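Local coordinates for protein 3-hydroxyisobutyryl-CoA hydrolase (Mycobacterium thermoresistibile, PDB 4HDT) that probably hydrolyses 3-hydroxyisobutyryl-CoA to 3-hydroxyisobutyrate and free CoA, as a zinc-binding member of the crotonase-like enoyl-CoA hydratase/isomerase family, at residues D10-V15 / T23-K28; P174-D179 / A220-E225. All blocks are in the same frame, centred on the assembly; numbering follows the deposited sequence.

Interaction 1: D10-V15 / T23-K28; sequences DVLVNV and TLNRPK
Leu12 and Thr23 form an antiparallel hydrogen-bonded pair in the N-terminal beta hairpin, Leu12 N giving to Thr23 O (2.8 Å) and Thr23 N to Leu12 O (2.9 Å), while Val11 and Leu24 make the adjoining non-hydrogen-bonded pair. Asn25 N extends the ladder past the strand ends by bonding to Asp10 O at 2.8 Å. On the face carrying Leu12, the isobutyl group of that residue lies obliquely over the Asn25 amide, with CG 3.7 Å from ND2. With chi1 at -173°, the Asn25 side chain swings away from its backbone N and brings the amide under this leucine; ND2 bonds to Glu9 O. Asp10 meets the aliphatic part of Arg26, OD2 being 3.5 Å from CD. The carboxylate and guanidinium planes are 62° apart and their charged atoms do not touch; a water bridges Asp10 OD2 and Arg26 NH2. Asn8 also holds Asp10 OD1, and Arg26 NH1 reaches Ser32 and Asp72. Val11 and Leu24 turn to the other face, where Met37 of helix 35-49 touches Val11, as it does Asp10 and Arg26. Strand 11-16 is one of the two edge strands of the mixed sheet within this chain; strand 19-24 continues it inward to strand 56-61.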
loop_
_atom_site.group_PDB
_atom_site.type_symbol
_atom_site.label_atom_id
_atom_site.label_comp_id
_atom_site.label_asym_id
_atom_site.label_seq_id
_atom_site.Cartn_x
_atom_site.Cartn_y
_atom_site.Cartn_z
ATOM N N ASP A 10 -13.108 -3.268 -16.497
ATOM C CA ASP A 10 -11.885 -2.860 -15.764
ATOM C C ASP A 10 -11.423 -3.878 -14.733
ATOM O O ASP A 10 -10.257 -3.808 -14.239
ATOM C CB ASP A 10 -12.050 -1.488 -15.140
ATOM C CG ASP A 10 -12.153 -0.383 -16.180
ATOM O OD1 ASP A 10 -11.776 -0.608 -17.361
ATOM O OD2 ASP A 10 -12.544 0.738 -15.808
ATOM N N VAL A 11 -12.305 -4.812 -14.381
ATOM C CA VAL A 11 -11.867 -6.038 -13.644
ATOM C C VAL A 11 -12.457 -7.220 -14.411
ATOM O O VAL A 11 -13.694 -7.303 -14.569
ATOM C CB VAL A 11 -12.375 -6.105 -12.198
ATOM C CG1 VAL A 11 -11.922 -7.395 -11.521
ATOM C CG2 VAL A 11 -11.965 -4.896 -11.412
ATOM N N LEU A 12 -11.603 -8.128 -14.871
ATOM C CA LEU A 12 -12.065 -9.360 -15.483
ATOM C C LEU A 12 -12.339 -10.411 -14.402
ATOM O O LEU A 12 -11.526 -10.623 -13.506
ATOM C CB LEU A 12 -11.084 -9.883 -16.547
ATOM C CG LEU A 12 -10.687 -8.931 -17.664
ATOM C CD1 LEU A 12 -9.432 -9.457 -18.362
ATOM C CD2 LEU A 12 -11.828 -8.808 -18.660
ATOM N N VAL A 13 -13.516 -11.037 -14.493
ATOM C CA VAL A 13 -13.968 -11.994 -13.486
ATOM C C VAL A 13 -14.298 -13.342 -14.116
ATOM O O VAL A 13 -14.990 -13.408 -15.150
ATOM C CB VAL A 13 -15.224 -11.480 -12.751
ATOM C CG1 VAL A 13 -15.720 -12.492 -11.707
ATOM C CG2 VAL A 13 -14.991 -10.088 -12.178
ATOM N N ASN A 14 -13.818 -14.415 -13.496
ATOM C CA ASN A 14 -14.192 -15.753 -13.904
ATOM C C ASN A 14 -13.974 -16.690 -12.724
ATOM O O ASN A 14 -13.376 -16.317 -11.726
ATOM C CB ASN A 14 -13.374 -16.211 -15.106
ATOM C CG ASN A 14 -13.981 -17.423 -15.828
ATOM O OD1 ASN A 14 -15.164 -17.785 -15.646
ATOM N ND2 ASN A 14 -13.166 -18.052 -16.684
ATOM N N VAL A 15 -14.529 -17.881 -12.835
ATOM C CA VAL A 15 -14.252 -18.953 -11.912
ATOM C C VAL A 15 -13.778 -20.137 -12.742
ATOM O O VAL A 15 -14.415 -20.543 -13.738
ATOM C CB VAL A 15 -15.466 -19.309 -11.047
ATOM C CG1 VAL A 15 -15.094 -20.374 -10.022
ATOM C CG2 VAL A 15 -16.028 -18.077 -10.365
ATOM N N THR A 23 -8.990 -10.260 -12.207
ATOM C CA THR A 23 -7.861 -9.729 -12.952
ATOM C C THR A 23 -8.083 -8.232 -13.173
ATOM O O THR A 23 -8.976 -7.804 -13.893
ATOM C CB THR A 23 -7.648 -10.474 -14.285
ATOM O OG1 THR A 23 -7.599 -11.863 -14.041
ATOM C CG2 THR A 23 -6.367 -9.998 -15.033
ATOM N N LEU A 24 -7.248 -7.424 -12.529
ATOM C CA LEU A 24 -7.324 -5.983 -12.701
ATOM C C LEU A 24 -6.979 -5.681 -14.170
ATOM O O LEU A 24 -6.057 -6.291 -14.701
ATOM C CB LEU A 24 -6.297 -5.294 -11.822
ATOM C CG LEU A 24 -6.456 -5.588 -10.345
ATOM C CD1 LEU A 24 -5.418 -4.814 -9.601
ATOM C CD2 LEU A 24 -7.855 -5.238 -9.844
ATOM N N ASN A 25 -7.751 -4.815 -14.829
ATOM C CA ASN A 25 -7.664 -4.739 -16.305
ATOM C C ASN A 25 -7.759 -3.309 -16.818
ATOM O O ASN A 25 -8.625 -2.984 -17.634
ATOM C CB ASN A 25 -8.734 -5.641 -16.945
ATOM C CG ASN A 25 -8.601 -5.740 -18.448
ATOM O OD1 ASN A 25 -7.476 -5.798 -18.993
ATOM N ND2 ASN A 25 -9.732 -5.700 -19.140
ATOM N N ARG A 26 -6.822 -2.480 -16.394
ATOM C CA ARG A 26 -6.556 -1.193 -17.032
ATOM C C ARG A 26 -5.048 -1.136 -17.317
ATOM O O ARG A 26 -4.316 -0.335 -16.739
ATOM C CB ARG A 26 -7.002 -0.047 -16.144
ATOM C CG ARG A 26 -8.455 -0.173 -15.683
ATOM C CD ARG A 26 -9.114 1.152 -15.355
ATOM N NE ARG A 26 -8.294 2.014 -14.558
ATOM C CZ ARG A 26 -8.334 3.342 -14.554
ATOM N NH1 ARG A 26 -7.511 3.995 -13.741
ATOM N NH2 ARG A 26 -9.229 4.012 -15.284
ATOM N N PRO A 27 -4.573 -2.020 -18.196
ATOM C CA PRO A 27 -3.097 -2.113 -18.298
ATOM C C PRO A 27 -2.375 -0.846 -18.799
ATOM O O PRO A 27 -1.215 -0.635 -18.436
ATOM C CB PRO A 27 -2.886 -3.286 -19.244
ATOM C CG PRO A 27 -4.156 -3.434 -19.985
ATOM C CD PRO A 27 -5.238 -3.056 -18.988
ATOM N N LYS A 28 -3.053 -0.022 -19.609
ATOM C CA LYS A 28 -2.426 1.219 -20.057
ATOM C C LYS A 28 -2.169 2.186 -18.873
ATOM O O LYS A 28 -1.252 3.017 -18.973
ATOM C CB LYS A 28 -3.236 1.879 -21.165
ATOM C CG LYS A 28 -3.229 1.060 -22.444
ATOM C CD LYS A 28 -4.163 1.596 -23.514
ATOM C CE LYS A 28 -4.175 0.662 -24.711
ATOM N NZ LYS A 28 -4.824 1.297 -25.894
HETATM O O HOH W 1 -11.413 3.024 -16.963
HETATM O O HOH W 2 -10.183 -12.919 -14.297
#

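Interaction 2: P174-D179 / A220-E225; sequences PFSGAD and ASPLAE
A capping box at the start of helix 177-183 joins a second helix N-terminus here, with Asp179 serving both. Within the box Ser176 is the N-cap: its OG accepts from Asp179 N (3.1 Å), and Asp179 OD2 accepts from Ser176 N in return at 2.9 Å, in a nearly straight bond (175°). The other carboxylate oxygen, OD1, crosses to 220-225 and is gripped by two donors. Ser221 OG gives its proton along the anti lone pair of Asp179 OD1, a short bond of 2.6 Å, whereas Leu223 N arrives at the same oxygen from above the carboxylate plane at 2.9 Å. Ser221 is itself an N-cap, for the weakly bonded helix at about 222-225. Its OG sits anti to the backbone N (chi1 163°), a rotation that lets it accept from Ala224 N while donating to Asp179. The carboxylate is thus bonded at both oxygens, which should fix its rotation, and the two helix starts around it would probably favour its charged form. Pro222 CD packs against OD1, the ring crossing the acid at about a right angle, and Leu223 CB lies 3.5 Å from Asp179 CG. Farther along, Leu223 CD2 rests on Phe175 CB at 4.0 Å. A water links Ser176 OG to Ala220 O. The contact joins this short helix to the start of helix 177-183; Leu223 also touches Met183 of that helix and His167 of helix 164-171, while Phe175 packs on Ala168 and its backbone hydrogen-bonds to that of Met138 in strand 137-139.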
loop_
_atom_site.group_PDB
_atom_site.type_symbol
_atom_site.label_atom_id
_atom_site.label_comp_id
_atom_site.label_asym_id
_atom_site.label_seq_id
_atom_site.Cartn_x
_atom_site.Cartn_y
_atom_site.Cartn_z
ATOM N N PRO A 174 10.751 2.642 -3.574
ATOM C CA PRO A 174 10.459 1.242 -3.841
ATOM C C PRO A 174 11.432 0.258 -3.207
ATOM O O PRO A 174 12.653 0.558 -3.005
ATOM C CB PRO A 174 10.502 1.151 -5.361
ATOM C CG PRO A 174 11.415 2.236 -5.767
ATOM C CD PRO A 174 11.317 3.332 -4.746
ATOM N N PHE A 175 10.907 -0.925 -2.932
ATOM C CA PHE A 175 11.682 -2.066 -2.418
ATOM C C PHE A 175 11.337 -3.347 -3.199
ATOM O O PHE A 175 10.335 -3.387 -3.926
ATOM C CB PHE A 175 11.485 -2.221 -0.880
ATOM C CG PHE A 175 10.046 -2.258 -0.398
ATOM C CD1 PHE A 175 9.343 -3.452 -0.330
ATOM C CD2 PHE A 175 9.426 -1.077 0.021
ATOM C CE1 PHE A 175 8.037 -3.483 0.162
ATOM C CE2 PHE A 175 8.118 -1.088 0.477
ATOM C CZ PHE A 175 7.428 -2.305 0.552
ATOM N N SER A 176 12.196 -4.358 -3.121
ATOM C CA SER A 176 12.104 -5.550 -3.965
ATOM C C SER A 176 11.140 -6.588 -3.420
ATOM O O SER A 176 10.658 -6.436 -2.290
ATOM C CB SER A 176 13.490 -6.184 -4.121
ATOM O OG SER A 176 13.864 -6.771 -2.877
ATOM N N GLY A 177 10.938 -7.661 -4.167
ATOM C CA GLY A 177 10.196 -8.814 -3.666
ATOM C C GLY A 177 10.807 -9.396 -2.404
ATOM O O GLY A 177 10.093 -9.661 -1.445
ATOM N N ALA A 178 12.125 -9.547 -2.386
ATOM C CA ALA A 178 12.786 -10.148 -1.227
ATOM C C ALA A 178 12.611 -9.222 -0.018
ATOM O O ALA A 178 12.373 -9.699 1.103
ATOM C CB ALA A 178 14.266 -10.374 -1.522
ATOM N N ASP A 179 12.711 -7.920 -0.249
ATOM C CA ASP A 179 12.511 -6.919 0.793
ATOM C C ASP A 179 11.083 -7.040 1.301
ATOM O O ASP A 179 10.826 -6.916 2.484
ATOM C CB ASP A 179 12.702 -5.501 0.262
ATOM C CG ASP A 179 14.113 -5.189 -0.219
ATOM O OD1 ASP A 179 15.096 -5.802 0.293
ATOM O OD2 ASP A 179 14.242 -4.291 -1.097
ATOM N N ALA A 220 18.929 -12.389 -1.676
ATOM C CA ALA A 220 19.291 -11.423 -0.663
ATOM C C ALA A 220 18.437 -10.150 -0.718
ATOM O O ALA A 220 18.179 -9.611 -1.783
ATOM C CB ALA A 220 20.756 -11.057 -0.857
ATOM N N SER A 221 17.962 -9.722 0.449
ATOM C CA SER A 221 17.208 -8.476 0.635
ATOM C C SER A 221 18.182 -7.308 0.893
ATOM O O SER A 221 18.837 -7.251 1.926
ATOM C CB SER A 221 16.220 -8.605 1.799
ATOM O OG SER A 221 15.735 -7.361 2.294
ATOM N N PRO A 222 18.285 -6.360 -0.043
ATOM C CA PRO A 222 19.123 -5.211 0.277
ATOM C C PRO A 222 18.588 -4.403 1.441
ATOM O O PRO A 222 19.341 -3.840 2.214
ATOM C CB PRO A 222 19.097 -4.383 -1.017
ATOM C CG PRO A 222 18.529 -5.268 -2.062
ATOM C CD PRO A 222 17.665 -6.248 -1.377
ATOM N N LEU A 223 17.266 -4.354 1.620
ATOM C CA LEU A 223 16.766 -3.637 2.758
ATOM C C LEU A 223 17.213 -4.249 4.085
ATOM O O LEU A 223 17.565 -3.535 5.037
ATOM C CB LEU A 223 15.221 -3.530 2.690
ATOM C CG LEU A 223 14.607 -2.264 3.223
ATOM C CD1 LEU A 223 15.292 -1.020 2.709
ATOM C CD2 LEU A 223 13.140 -2.248 2.779
ATOM N N ALA A 224 17.166 -5.576 4.194
ATOM C CA ALA A 224 17.643 -6.274 5.375
ATOM C C ALA A 224 19.101 -5.934 5.684
ATOM O O ALA A 224 19.457 -5.773 6.835
ATOM C CB ALA A 224 17.466 -7.779 5.258
ATOM N N GLU A 225 19.921 -5.839 4.657
ATOM C CA GLU A 225 21.320 -5.455 4.873
ATOM C C GLU A 225 21.497 -4.016 5.366
ATOM O O GLU A 225 22.558 -3.706 5.929
ATOM C CB GLU A 225 22.105 -5.654 3.584
ATOM C CG GLU A 225 22.147 -7.112 3.166
ATOM C CD GLU A 225 23.141 -7.388 2.051
ATOM O OE1 GLU A 225 23.874 -6.460 1.657
ATOM O OE2 GLU A 225 23.189 -8.546 1.571
HETATM O O HOH W 3 16.115 -8.278 -3.839
#

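Interactions 1 and 2 follow one another along the chain and do not touch: their centres are 29 Å apart and their nearest atoms about 17 Å. The first joins neighbouring strands at one edge of the mixed sheet; the second joins two helix starts farther along the same crotonase-like chain, across 40 intervening residues that are mostly helical. Polar groups act differently in each, a backbone ladder in 10-15/23-28 and one buried carboxylate in 174-179/220-225. Neither contains a zinc ligand. Interaction 1 is the nearer to the zinc sites, the side chain of Arg26 lying about 11 Å from a bound zinc ion, whereas interaction 2 lies away from the zinc-binding residues.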